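6-phospho-beta-glucosidase BglT (Thermotoga maritima, PDB 1UP7) hydrolyses cellobiose 6'-phosphate to glucose 6-phosphate and glucose, as an NAD- and manganese-dependent glycosidase of family 4. Local coordinates at residues L163-N169 and S294-A300; T141-G145 and L192-S196. All coordinates share one frame; numbering follows the deposited sequence.

Interaction 1. Residues L163-N169 and S294-A300. With NAD (nicotinamide-adenine-dinucleotide), chain I; G6P (6-O-phosphono-alpha-D-glucopyranose), chain J.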
ATOM      1  N   LEU A 163      -4.776  19.514  18.032  1.00 19.46           N
ATOM      2  CA  LEU A 163      -5.900  20.383  17.708  1.00 20.24           C
ATOM      3  C   LEU A 163      -5.402  21.702  17.169  1.00 20.65           C
ATOM      4  O   LEU A 163      -4.283  22.085  17.423  1.00 20.42           O
ATOM      5  CB  LEU A 163      -6.697  20.655  18.963  1.00 20.55           C
ATOM      6  CG  LEU A 163      -8.171  20.364  18.959  1.00 21.81           C
ATOM      7  CD1 LEU A 163      -8.394  18.917  18.579  1.00 21.44           C
ATOM      8  CD2 LEU A 163      -8.697  20.661  20.337  1.00 21.20           C
ATOM      9  N   CYS A 164      -6.259  22.398  16.443  1.00 21.92           N
ATOM     10  CA  CYS A 164      -5.980  23.736  15.936  1.00 23.37           C
ATOM     11  C   CYS A 164      -7.361  24.366  15.756  1.00 22.88           C
ATOM     12  O   CYS A 164      -8.375  23.641  15.840  1.00 22.92           O
ATOM     13  CB  CYS A 164      -5.167  23.609  14.637  1.00 24.55           C
ATOM     14  SG  CYS A 164      -5.086  25.032  13.530  1.00 31.43           S
ATOM     15  N   ASN A 165      -7.429  25.690  15.551  1.00 22.53           N
ATOM     16  CA  ASN A 165      -8.739  26.367  15.484  1.00 22.43           C
ATOM     17  C   ASN A 165      -9.316  26.648  14.099  1.00 22.18           C
ATOM     18  O   ASN A 165     -10.455  27.102  14.008  1.00 22.25           O
ATOM     19  CB  ASN A 165      -8.829  27.641  16.375  1.00 23.38           C
ATOM     20  CG  ASN A 165      -7.985  28.832  15.841  1.00 25.04           C
ATOM     21  OD1 ASN A 165      -7.082  28.645  15.020  1.00 28.10           O
ATOM     22  ND2 ASN A 165      -8.251  30.037  16.352  1.00 22.52           N
ATOM     23  N   VAL A 166      -8.581  26.378  13.020  1.00 22.29           N
ATOM     24  CA  VAL A 166      -9.153  26.682  11.688  1.00 22.47           C
ATOM     25  C   VAL A 166     -10.366  25.845  11.279  1.00 21.85           C
ATOM     26  O   VAL A 166     -11.336  26.411  10.759  1.00 22.29           O
ATOM     27  CB  VAL A 166      -8.101  26.920  10.508  1.00 23.87           C
ATOM     28  CG1 VAL A 166      -6.646  27.154  11.031  1.00 25.42           C
ATOM     29  CG2 VAL A 166      -8.159  25.840   9.438  1.00 24.06           C
ATOM     30  N   PRO A 167     -10.383  24.533  11.564  1.00 21.29           N
ATOM     31  CA  PRO A 167     -11.560  23.731  11.219  1.00 20.62           C
ATOM     32  C   PRO A 167     -12.786  24.286  11.907  1.00 20.70           C
ATOM     33  O   PRO A 167     -13.769  24.602  11.209  1.00 21.13           O
ATOM     34  CB  PRO A 167     -11.221  22.327  11.737  1.00 21.04           C
ATOM     35  CG  PRO A 167      -9.701  22.294  11.820  1.00 21.31           C
ATOM     36  CD  PRO A 167      -9.345  23.712  12.238  1.00 21.68           C
ATOM     37  N   ILE A 168     -12.744  24.474  13.225  1.00 20.48           N
ATOM     38  CA  ILE A 168     -13.944  24.984  13.905  1.00 20.85           C
ATOM     39  C   ILE A 168     -14.355  26.361  13.454  1.00 20.84           C
ATOM     40  O   ILE A 168     -15.545  26.672  13.378  1.00 21.39           O
ATOM     41  CB  ILE A 168     -13.859  24.930  15.460  1.00 22.07           C
ATOM     42  CG1 ILE A 168     -15.278  25.086  16.051  1.00 21.75           C
ATOM     43  CG2 ILE A 168     -12.829  25.981  16.056  1.00 20.46           C
ATOM     44  CD1 ILE A 168     -15.426  24.399  17.375  1.00 24.59           C
ATOM     45  N   ASN A 169     -13.386  27.198  13.130  1.00 21.08           N
ATOM     46  CA  ASN A 169     -13.725  28.518  12.635  1.00 21.68           C
ATOM     47  C   ASN A 169     -14.414  28.427  11.296  1.00 21.29           C
ATOM     48  O   ASN A 169     -15.391  29.134  11.063  1.00 21.23           O
ATOM     49  CB  ASN A 169     -12.478  29.405  12.546  1.00 23.13           C
ATOM     50  CG  ASN A 169     -12.090  29.965  13.894  1.00 25.07           C
ATOM     51  OD1 ASN A 169     -12.953  30.352  14.677  1.00 27.40           O
ATOM     52  ND2 ASN A 169     -10.794  29.989  14.183  1.00 28.57           N
ATOM     53  N   SER A 294      -8.917  32.374  19.174  1.00 25.00           N
ATOM     54  CA  SER A 294     -10.275  32.137  19.606  1.00 26.16           C
ATOM     55  C   SER A 294     -10.937  30.860  19.034  1.00 26.45           C
ATOM     56  O   SER A 294     -10.616  30.367  17.924  1.00 26.60           O
ATOM     57  CB  SER A 294     -11.122  33.390  19.394  1.00 27.20           C
ATOM     58  OG  SER A 294     -10.695  34.371  20.356  1.00 30.32           O
ATOM     59  N   MET A 295     -11.873  30.341  19.823  1.00 26.54           N
ATOM     60  CA  MET A 295     -12.568  29.096  19.546  1.00 26.37           C
ATOM     61  C   MET A 295     -11.722  27.839  19.674  1.00 25.65           C
ATOM     62  O   MET A 295     -12.221  26.712  19.535  1.00 25.85           O
ATOM     63  CB  MET A 295     -13.400  29.176  18.267  1.00 27.69           C
ATOM     64  CG  MET A 295     -14.788  29.738  18.589  1.00 30.73           C
ATOM     65  SD  MET A 295     -16.016  29.646  17.239  1.00 43.39           S
ATOM     66  CE  MET A 295     -15.304  28.575  16.135  1.00 38.43           C
ATOM     67  N   TYR A 296     -10.449  28.004  19.993  1.00 25.32           N
ATOM     68  CA  TYR A 296      -9.639  26.857  20.396  1.00 25.17           C
ATOM     69  C   TYR A 296     -10.347  26.198  21.577  1.00 24.84           C
ATOM     70  O   TYR A 296     -10.408  24.968  21.671  1.00 25.45           O
ATOM     71  CB  TYR A 296      -8.260  27.329  20.854  1.00 26.32           C
ATOM     72  CG  TYR A 296      -7.101  27.151  19.864  1.00 29.14           C
ATOM     73  CD1 TYR A 296      -6.767  28.150  18.949  1.00 33.26           C
ATOM     74  CD2 TYR A 296      -6.295  26.014  19.891  1.00 32.75           C
ATOM     75  CE1 TYR A 296      -5.670  27.993  18.053  1.00 34.02           C
ATOM     76  CE2 TYR A 296      -5.204  25.862  19.007  1.00 33.49           C
ATOM     77  CZ  TYR A 296      -4.907  26.852  18.110  1.00 33.64           C
ATOM     78  OH  TYR A 296      -3.841  26.703  17.252  1.00 38.47           O
ATOM     79  N   SER A 297     -10.907  27.028  22.460  1.00 24.40           N
ATOM     80  CA  SER A 297     -11.657  26.613  23.654  1.00 24.35           C
ATOM     81  C   SER A 297     -12.767  25.637  23.383  1.00 23.87           C
ATOM     82  O   SER A 297     -12.817  24.548  23.965  1.00 24.81           O
ATOM     83  CB  SER A 297     -12.355  27.842  24.249  1.00 25.06           C
ATOM     84  OG  SER A 297     -13.613  28.082  23.594  1.00 28.91           O
ATOM     85  N   THR A 298     -13.712  26.075  22.561  1.00 23.28           N
ATOM     86  CA  THR A 298     -14.811  25.225  22.165  1.00 23.05           C
ATOM     87  C   THR A 298     -14.266  23.947  21.547  1.00 22.17           C
ATOM     88  O   THR A 298     -14.799  22.864  21.819  1.00 22.96           O
ATOM     89  CB  THR A 298     -15.744  25.932  21.164  1.00 23.60           C
ATOM     90  OG1 THR A 298     -16.213  27.147  21.747  1.00 26.06           O
ATOM     91  CG2 THR A 298     -17.064  25.139  20.995  1.00 26.03           C
ATOM     92  N   ALA A 299     -13.224  24.041  20.719  1.00 20.85           N
ATOM     93  CA  ALA A 299     -12.806  22.840  20.005  1.00 20.19           C
ATOM     94  C   ALA A 299     -12.334  21.802  21.033  1.00 19.94           C
ATOM     95  O   ALA A 299     -12.659  20.627  20.923  1.00 19.71           O
ATOM     96  CB  ALA A 299     -11.734  23.135  18.952  1.00 19.96           C
ATOM     97  N   ALA A 300     -11.613  22.260  22.051  1.00 19.09           N
ATOM     98  CA  ALA A 300     -11.094  21.355  23.052  1.00 19.07           C
ATOM     99  C   ALA A 300     -12.176  20.785  23.976  1.00 18.90           C
ATOM    100  O   ALA A 300     -12.164  19.586  24.281  1.00 18.41           O
ATOM    101  CB  ALA A 300      -9.992  22.019  23.856  1.00 19.16           C
TER
HETATM  102  PA  NAD I1416       1.800  31.937  26.044  1.00 39.58           P
HETATM  103  O1A NAD I1416       3.090  32.604  25.782  1.00 39.58           O
HETATM  104  O2A NAD I1416       0.790  32.747  26.885  1.00 42.49           O
HETATM  105  O5B NAD I1416       2.203  30.565  26.806  1.00 36.88           O
HETATM  106  C5B NAD I1416       1.255  29.907  27.606  1.00 31.06           C
HETATM  107  C4B NAD I1416       1.855  29.569  28.964  1.00 27.54           C
HETATM  108  O4B NAD I1416       2.802  28.510  28.844  1.00 29.02           O
HETATM  109  C3B NAD I1416       2.582  30.716  29.655  1.00 26.05           C
HETATM  110  O3B NAD I1416       1.893  31.005  30.862  1.00 21.96           O
HETATM  111  C2B NAD I1416       3.987  30.177  29.933  1.00 25.76           C
HETATM  112  O2B NAD I1416       4.474  30.573  31.199  1.00 23.91           O
HETATM  113  C1B NAD I1416       3.722  28.682  29.926  1.00 26.16           C
HETATM  114  N9A NAD I1416       4.891  27.842  29.680  1.00 26.81           N
HETATM  115  C8A NAD I1416       5.997  28.070  28.883  1.00 24.99           C
HETATM  116  N7A NAD I1416       6.768  26.964  28.968  1.00 27.63           N
HETATM  117  C5A NAD I1416       6.172  26.035  29.736  1.00 25.50           C
HETATM  118  C6A NAD I1416       6.525  24.758  30.156  1.00 27.10           C
HETATM  119  N6A NAD I1416       7.665  24.189  29.780  1.00 24.93           N
HETATM  120  N1A NAD I1416       5.666  24.061  30.997  1.00 26.83           N
HETATM  121  C2A NAD I1416       4.482  24.636  31.426  1.00 25.65           C
HETATM  122  N3A NAD I1416       4.159  25.911  31.028  1.00 25.38           N
HETATM  123  C4A NAD I1416       4.991  26.588  30.204  1.00 26.29           C
HETATM  124  O3  NAD I1416       1.189  31.586  24.598  1.00 39.74           O
HETATM  125  PN  NAD I1416      -0.332  31.284  24.196  1.00 36.98           P
HETATM  126  O1N NAD I1416      -0.640  32.341  23.201  1.00 41.41           O
HETATM  127  O2N NAD I1416      -1.207  31.073  25.329  1.00 39.33           O
HETATM  128  O5D NAD I1416      -0.267  29.854  23.482  1.00 39.15           O
HETATM  129  C5D NAD I1416       0.410  28.724  24.001  1.00 36.12           C
HETATM  130  C4D NAD I1416       0.621  27.728  22.850  1.00 37.30           C
HETATM  131  O4D NAD I1416      -0.606  27.276  22.277  1.00 36.78           O
HETATM  132  C3D NAD I1416       1.405  28.340  21.699  1.00 35.07           C
HETATM  133  O3D NAD I1416       2.282  27.343  21.270  1.00 35.30           O
HETATM  134  C2D NAD I1416       0.358  28.644  20.631  1.00 35.83           C
HETATM  135  O2D NAD I1416       0.835  28.614  19.296  1.00 33.84           O
HETATM  136  C1D NAD I1416      -0.739  27.640  20.899  1.00 37.91           C
HETATM  137  N1N NAD I1416      -2.050  28.293  20.841  1.00 43.50           N
HETATM  138  C2N NAD I1416      -2.847  28.098  21.946  1.00 44.47           C
HETATM  139  C3N NAD I1416      -4.102  28.649  22.031  1.00 47.55           C
HETATM  140  C7N NAD I1416      -4.913  28.409  23.282  1.00 50.35           C
HETATM  141  O7N NAD I1416      -6.286  28.067  23.249  1.00 51.89           O
HETATM  142  N7N NAD I1416      -4.289  28.517  24.465  1.00 52.29           N
HETATM  143  C4N NAD I1416      -4.541  29.419  20.951  1.00 49.80           C
HETATM  144  C5N NAD I1416      -3.744  29.626  19.807  1.00 47.38           C
HETATM  145  C6N NAD I1416      -2.476  29.045  19.766  1.00 46.00           C
HETATM  146  C1  G6P J1417      -4.693  31.201  14.291  1.00 60.29           C
HETATM  147  C2  G6P J1417      -3.981  29.822  14.212  1.00 59.37           C
HETATM  148  C3  G6P J1417      -3.307  29.511  15.548  1.00 59.26           C
HETATM  149  C4  G6P J1417      -2.274  30.598  15.797  1.00 58.48           C
HETATM  150  C5  G6P J1417      -3.013  31.943  15.930  1.00 58.06           C
HETATM  151  C6  G6P J1417      -2.021  33.079  16.135  1.00 55.32           C
HETATM  152  O1  G6P J1417      -5.314  31.623  13.063  1.00 60.16           O
HETATM  153  O2  G6P J1417      -4.857  28.744  13.888  1.00 58.61           O
HETATM  154  O3  G6P J1417      -2.725  28.203  15.590  1.00 59.68           O
HETATM  155  O4  G6P J1417      -1.464  30.276  16.929  1.00 56.62           O
HETATM  156  O5  G6P J1417      -3.797  32.241  14.746  1.00 59.56           O
HETATM  157  O6  G6P J1417      -2.582  34.110  16.932  1.00 52.15           O
HETATM  158  P   G6P J1417      -1.638  35.091  17.793  1.00 48.03           P
HETATM  159  O1P G6P J1417      -2.569  35.910  18.657  1.00 50.36           O
HETATM  160  O2P G6P J1417      -0.790  36.052  16.975  1.00 47.42           O
HETATM  161  O3P G6P J1417      -0.755  34.221  18.643  1.00 46.24           O
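Asn165 and Ser294 make the one hydrogen bond of this contact: Asn165 ND2 gives a nearly straight bond (167°) to Ser294 O at 2.9 Å, with the acceptor close to the plane of the amide. ND2 also bonds Gly292 O, and OD1 accepts from O2 of the glucose 6-phosphate in a bond modelled very short, its length doubtful, so the amide has partners at both ends. Its CG sits between backbone N and carbonyl carbon (chi1 71°), which sets the amide beside the CD1-CE1 rim of the Tyr296 ring.

Aromatic contacts centre on that ring. Asn165 CG comes within 3.3 Å of Tyr296 CE1, amide and ring planes 34° apart. The Cys164-Asn165 peptide lies over one face, the nicotinamide over the other, with NAD C4N 3.2 Å above the plane and near the rim. At the edge, Tyr296 OH shares a hydrogen bond, modelled very short, with the sugar O3. A leucine here would probably leave O3 without this partner and the nicotinamide without the ring that lies against its face.

Apolar packing continues away from the ligands. Met295, bent at its last torsion, brings CE to 3.5 Å from Ile168 CG1, and Leu163 CD2 meets Ala300 CB at 4.0 Å. The loop after strand 160-162, which carries the manganese-binding residue Cys164, joins the start of helix 296-308 at the family 4 active site, between the Rossmann and C-terminal regions.

Interaction 2. Residues T141-G145 and L192-S196. With NAD (nicotinamide-adenine-dinucleotide), chain I; G6P (6-O-phosphono-alpha-D-glucopyranose), chain J.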
ATOM      1  N   THR A 141      -0.264  23.343  21.733  1.00 18.89           N
ATOM      2  CA  THR A 141       1.093  23.852  21.571  1.00 18.39           C
ATOM      3  C   THR A 141       1.567  23.745  20.135  1.00 18.79           C
ATOM      4  O   THR A 141       1.525  22.670  19.536  1.00 18.48           O
ATOM      5  CB  THR A 141       2.045  23.065  22.473  1.00 19.53           C
ATOM      6  OG1 THR A 141       1.729  23.372  23.832  1.00 19.84           O
ATOM      7  CG2 THR A 141       3.540  23.530  22.280  1.00 17.23           C
ATOM      8  N   ASN A 142       2.008  24.871  19.575  1.00 19.34           N
ATOM      9  CA  ASN A 142       2.457  24.869  18.194  1.00 19.68           C
ATOM     10  C   ASN A 142       3.931  24.554  18.042  1.00 19.28           C
ATOM     11  O   ASN A 142       4.694  24.813  18.957  1.00 18.94           O
ATOM     12  CB  ASN A 142       2.023  26.129  17.469  1.00 20.40           C
ATOM     13  CG  ASN A 142       0.627  25.980  16.863  1.00 21.92           C
ATOM     14  OD1 ASN A 142       0.301  24.938  16.226  1.00 22.32           O
ATOM     15  ND2 ASN A 142      -0.211  26.989  17.078  1.00 20.93           N
ATOM     16  N   PRO A 143       4.324  23.947  16.914  1.00 19.36           N
ATOM     17  CA  PRO A 143       3.401  23.583  15.833  1.00 18.86           C
ATOM     18  C   PRO A 143       2.700  22.271  16.140  1.00 18.71           C
ATOM     19  O   PRO A 143       3.326  21.222  16.315  1.00 18.28           O
ATOM     20  CB  PRO A 143       4.319  23.456  14.609  1.00 17.94           C
ATOM     21  CG  PRO A 143       5.611  23.064  15.133  1.00 19.24           C
ATOM     22  CD  PRO A 143       5.713  23.550  16.590  1.00 19.81           C
ATOM     23  N   SER A 144       1.382  22.355  16.184  1.00 18.68           N
ATOM     24  CA  SER A 144       0.567  21.289  16.747  1.00 18.41           C
ATOM     25  C   SER A 144       0.574  19.997  15.931  1.00 18.34           C
ATOM     26  O   SER A 144       0.648  18.930  16.534  1.00 18.53           O
ATOM     27  CB  SER A 144      -0.864  21.812  16.999  1.00 17.88           C
ATOM     28  OG  SER A 144      -1.669  20.812  17.578  1.00 17.43           O
ATOM     29  N   GLY A 145       0.446  20.098  14.592  1.00 17.96           N
ATOM     30  CA  GLY A 145       0.405  18.937  13.721  1.00 17.50           C
ATOM     31  C   GLY A 145       1.753  18.218  13.710  1.00 17.91           C
ATOM     32  O   GLY A 145       1.808  16.973  13.688  1.00 17.70           O
ATOM     33  N   LEU A 192      -2.420  19.026   6.401  1.00 18.61           N
ATOM     34  CA  LEU A 192      -1.668  19.108   7.620  1.00 19.24           C
ATOM     35  C   LEU A 192      -2.223  20.322   8.360  1.00 19.30           C
ATOM     36  O   LEU A 192      -2.808  21.215   7.772  1.00 18.57           O
ATOM     37  CB  LEU A 192      -0.198  19.307   7.279  1.00 18.75           C
ATOM     38  CG  LEU A 192       0.726  18.082   7.204  1.00 21.10           C
ATOM     39  CD1 LEU A 192       0.080  16.738   6.879  1.00 16.56           C
ATOM     40  CD2 LEU A 192       1.933  18.368   6.336  1.00 19.29           C
ATOM     41  N   ASN A 193      -2.059  20.318   9.662  1.00 19.81           N
ATOM     42  CA  ASN A 193      -2.274  21.507  10.471  1.00 20.47           C
ATOM     43  C   ASN A 193      -1.638  22.761   9.856  1.00 20.24           C
ATOM     44  O   ASN A 193      -0.454  22.768   9.541  1.00 20.27           O
ATOM     45  CB  ASN A 193      -1.714  21.221  11.865  1.00 20.81           C
ATOM     46  CG  ASN A 193      -2.030  22.311  12.874  1.00 23.00           C
ATOM     47  OD1 ASN A 193      -1.133  22.770  13.567  1.00 27.44           O
ATOM     48  ND2 ASN A 193      -3.296  22.723  12.969  1.00 23.72           N
ATOM     49  N   HIS A 194      -2.423  23.814   9.654  1.00 20.31           N
ATOM     50  CA  HIS A 194      -1.968  24.998   8.906  1.00 20.85           C
ATOM     51  C   HIS A 194      -1.622  24.771   7.459  1.00 20.13           C
ATOM     52  O   HIS A 194      -0.921  25.599   6.871  1.00 20.65           O
ATOM     53  CB  HIS A 194      -0.759  25.644   9.598  1.00 21.76           C
ATOM     54  CG  HIS A 194      -1.073  26.086  10.982  1.00 25.25           C
ATOM     55  ND1 HIS A 194      -0.318  25.727  12.075  1.00 29.41           N
ATOM     56  CD2 HIS A 194      -2.137  26.773  11.463  1.00 27.35           C
ATOM     57  CE1 HIS A 194      -0.874  26.225  13.166  1.00 30.32           C
ATOM     58  NE2 HIS A 194      -1.984  26.855  12.820  1.00 28.13           N
ATOM     59  N   LEU A 195      -2.131  23.685   6.883  1.00 19.26           N
ATOM     60  CA  LEU A 195      -1.825  23.289   5.517  1.00 18.58           C
ATOM     61  C   LEU A 195      -2.929  22.335   5.067  1.00 18.53           C
ATOM     62  O   LEU A 195      -2.697  21.171   4.741  1.00 18.28           O
ATOM     63  CB  LEU A 195      -0.466  22.617   5.489  1.00 18.26           C
ATOM     64  CG  LEU A 195       0.239  22.553   4.141  1.00 18.07           C
ATOM     65  CD1 LEU A 195       0.999  23.820   3.844  1.00 16.26           C
ATOM     66  CD2 LEU A 195       1.140  21.358   4.086  1.00 14.78           C
ATOM     67  N   SER A 196      -4.150  22.843   5.107  1.00 18.04           N
ATOM     68  CA  SER A 196      -5.324  22.024   4.946  1.00 18.29           C
ATOM     69  C   SER A 196      -6.218  22.591   3.856  1.00 17.62           C
ATOM     70  O   SER A 196      -6.092  23.773   3.485  1.00 16.72           O
ATOM     71  CB  SER A 196      -6.077  21.942   6.284  1.00 18.76           C
ATOM     72  OG  SER A 196      -6.547  23.234   6.689  1.00 20.14           O
TER
HETATM   73  PA  NAD I1416       1.800  31.937  26.044  1.00 39.58           P
HETATM   74  O1A NAD I1416       3.090  32.604  25.782  1.00 39.58           O
HETATM   75  O2A NAD I1416       0.790  32.747  26.885  1.00 42.49           O
HETATM   76  O5B NAD I1416       2.203  30.565  26.806  1.00 36.88           O
HETATM   77  C5B NAD I1416       1.255  29.907  27.606  1.00 31.06           C
HETATM   78  C4B NAD I1416       1.855  29.569  28.964  1.00 27.54           C
HETATM   79  O4B NAD I1416       2.802  28.510  28.844  1.00 29.02           O
HETATM   80  C3B NAD I1416       2.582  30.716  29.655  1.00 26.05           C
HETATM   81  O3B NAD I1416       1.893  31.005  30.862  1.00 21.96           O
HETATM   82  C2B NAD I1416       3.987  30.177  29.933  1.00 25.76           C
HETATM   83  O2B NAD I1416       4.474  30.573  31.199  1.00 23.91           O
HETATM   84  C1B NAD I1416       3.722  28.682  29.926  1.00 26.16           C
HETATM   85  N9A NAD I1416       4.891  27.842  29.680  1.00 26.81           N
HETATM   86  C8A NAD I1416       5.997  28.070  28.883  1.00 24.99           C
HETATM   87  N7A NAD I1416       6.768  26.964  28.968  1.00 27.63           N
HETATM   88  C5A NAD I1416       6.172  26.035  29.736  1.00 25.50           C
HETATM   89  C6A NAD I1416       6.525  24.758  30.156  1.00 27.10           C
HETATM   90  N6A NAD I1416       7.665  24.189  29.780  1.00 24.93           N
HETATM   91  N1A NAD I1416       5.666  24.061  30.997  1.00 26.83           N
HETATM   92  C2A NAD I1416       4.482  24.636  31.426  1.00 25.65           C
HETATM   93  N3A NAD I1416       4.159  25.911  31.028  1.00 25.38           N
HETATM   94  C4A NAD I1416       4.991  26.588  30.204  1.00 26.29           C
HETATM   95  O3  NAD I1416       1.189  31.586  24.598  1.00 39.74           O
HETATM   96  PN  NAD I1416      -0.332  31.284  24.196  1.00 36.98           P
HETATM   97  O1N NAD I1416      -0.640  32.341  23.201  1.00 41.41           O
HETATM   98  O2N NAD I1416      -1.207  31.073  25.329  1.00 39.33           O
HETATM   99  O5D NAD I1416      -0.267  29.854  23.482  1.00 39.15           O
HETATM  100  C5D NAD I1416       0.410  28.724  24.001  1.00 36.12           C
HETATM  101  C4D NAD I1416       0.621  27.728  22.850  1.00 37.30           C
HETATM  102  O4D NAD I1416      -0.606  27.276  22.277  1.00 36.78           O
HETATM  103  C3D NAD I1416       1.405  28.340  21.699  1.00 35.07           C
HETATM  104  O3D NAD I1416       2.282  27.343  21.270  1.00 35.30           O
HETATM  105  C2D NAD I1416       0.358  28.644  20.631  1.00 35.83           C
HETATM  106  O2D NAD I1416       0.835  28.614  19.296  1.00 33.84           O
HETATM  107  C1D NAD I1416      -0.739  27.640  20.899  1.00 37.91           C
HETATM  108  N1N NAD I1416      -2.050  28.293  20.841  1.00 43.50           N
HETATM  109  C2N NAD I1416      -2.847  28.098  21.946  1.00 44.47           C
HETATM  110  C3N NAD I1416      -4.102  28.649  22.031  1.00 47.55           C
HETATM  111  C7N NAD I1416      -4.913  28.409  23.282  1.00 50.35           C
HETATM  112  O7N NAD I1416      -6.286  28.067  23.249  1.00 51.89           O
HETATM  113  N7N NAD I1416      -4.289  28.517  24.465  1.00 52.29           N
HETATM  114  C4N NAD I1416      -4.541  29.419  20.951  1.00 49.80           C
HETATM  115  C5N NAD I1416      -3.744  29.626  19.807  1.00 47.38           C
HETATM  116  C6N NAD I1416      -2.476  29.045  19.766  1.00 46.00           C
HETATM  117  C1  G6P J1417      -4.693  31.201  14.291  1.00 60.29           C
HETATM  118  C2  G6P J1417      -3.981  29.822  14.212  1.00 59.37           C
HETATM  119  C3  G6P J1417      -3.307  29.511  15.548  1.00 59.26           C
HETATM  120  C4  G6P J1417      -2.274  30.598  15.797  1.00 58.48           C
HETATM  121  C5  G6P J1417      -3.013  31.943  15.930  1.00 58.06           C
HETATM  122  C6  G6P J1417      -2.021  33.079  16.135  1.00 55.32           C
HETATM  123  O1  G6P J1417      -5.314  31.623  13.063  1.00 60.16           O
HETATM  124  O2  G6P J1417      -4.857  28.744  13.888  1.00 58.61           O
HETATM  125  O3  G6P J1417      -2.725  28.203  15.590  1.00 59.68           O
HETATM  126  O4  G6P J1417      -1.464  30.276  16.929  1.00 56.62           O
HETATM  127  O5  G6P J1417      -3.797  32.241  14.746  1.00 59.56           O
HETATM  128  O6  G6P J1417      -2.582  34.110  16.932  1.00 52.15           O
HETATM  129  P   G6P J1417      -1.638  35.091  17.793  1.00 48.03           P
HETATM  130  O1P G6P J1417      -2.569  35.910  18.657  1.00 50.36           O
HETATM  131  O2P G6P J1417      -0.790  36.052  16.975  1.00 47.42           O
HETATM  132  O3P G6P J1417      -0.755  34.221  18.643  1.00 46.24           O
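Asn142 and His194 meet beside the sugar, with Asn142 OD1 at the edge of the imidazole, 3.5 Å from His194 CE1 and near the ring plane; amide and ring planes are 52° apart. Both side chains reach O3 of the glucose 6-phosphate. Asn142 ND2 donates to O3 at 3.2 Å, and His194 NE2 shares a hydrogen bond with O3 at 3.2 Å. Asn142 serves the cofactor too: ND2 donates to NAD O2D at 2.9 Å, and its backbone N donates almost straight to NAD O3D at 3.0 Å. One residue bonds both the nicotinamide ribose and the bound sugar.

The amide is held by an Asx turn, with Ser144 N donating to Asn142 OD1 at 2.8 Å, in the carbonyl plane and on a lone pair. This turn, containing the cis peptide before Pro143, links strand 136-139 of the Rossmann sheet to helix 144-155.

Across the contact, the type II turn Leu192-Leu195 presents His194, a manganese-binding residue (no ion is modelled here) whose ring meets that of Tyr243, the catalytic proton acceptor. Asn193 makes the one hydrogen bond between this turn and the start of helix 144-155. With its CG anti to the backbone N (chi1 -172°), OD1 receives Gly145 N at 3.3 Å, a long bond 44° out of the carbonyl plane. Asn193 ND2 bonds Glu335 on strand 333-341, and Asn193 CB rests against Gly145 CA at 3.6 Å.

Both interactions join Rossmann-fold loops to the C-terminal region around the same NAD and glucose 6-phosphate. Interaction 1 is the broader, burying 527 Å² against 152 Å², and runs from a buried pocket end at Tyr296 to partly exposed Ile168 and Met295; interaction 2 is small, buried and nearly all polar. Their chemistry differs accordingly: an amide, an aromatic ring and apolar side chains in the first; two asparagine amides, an imidazole and backbone N-H groups in the second. The sites adjoin, since Leu163 O and Ser144 OG are 2.9 Å apart, a probable hydrogen bond. Each also contributes one manganese-binding residue, Cys164 from interaction 1 and His194 from interaction 2.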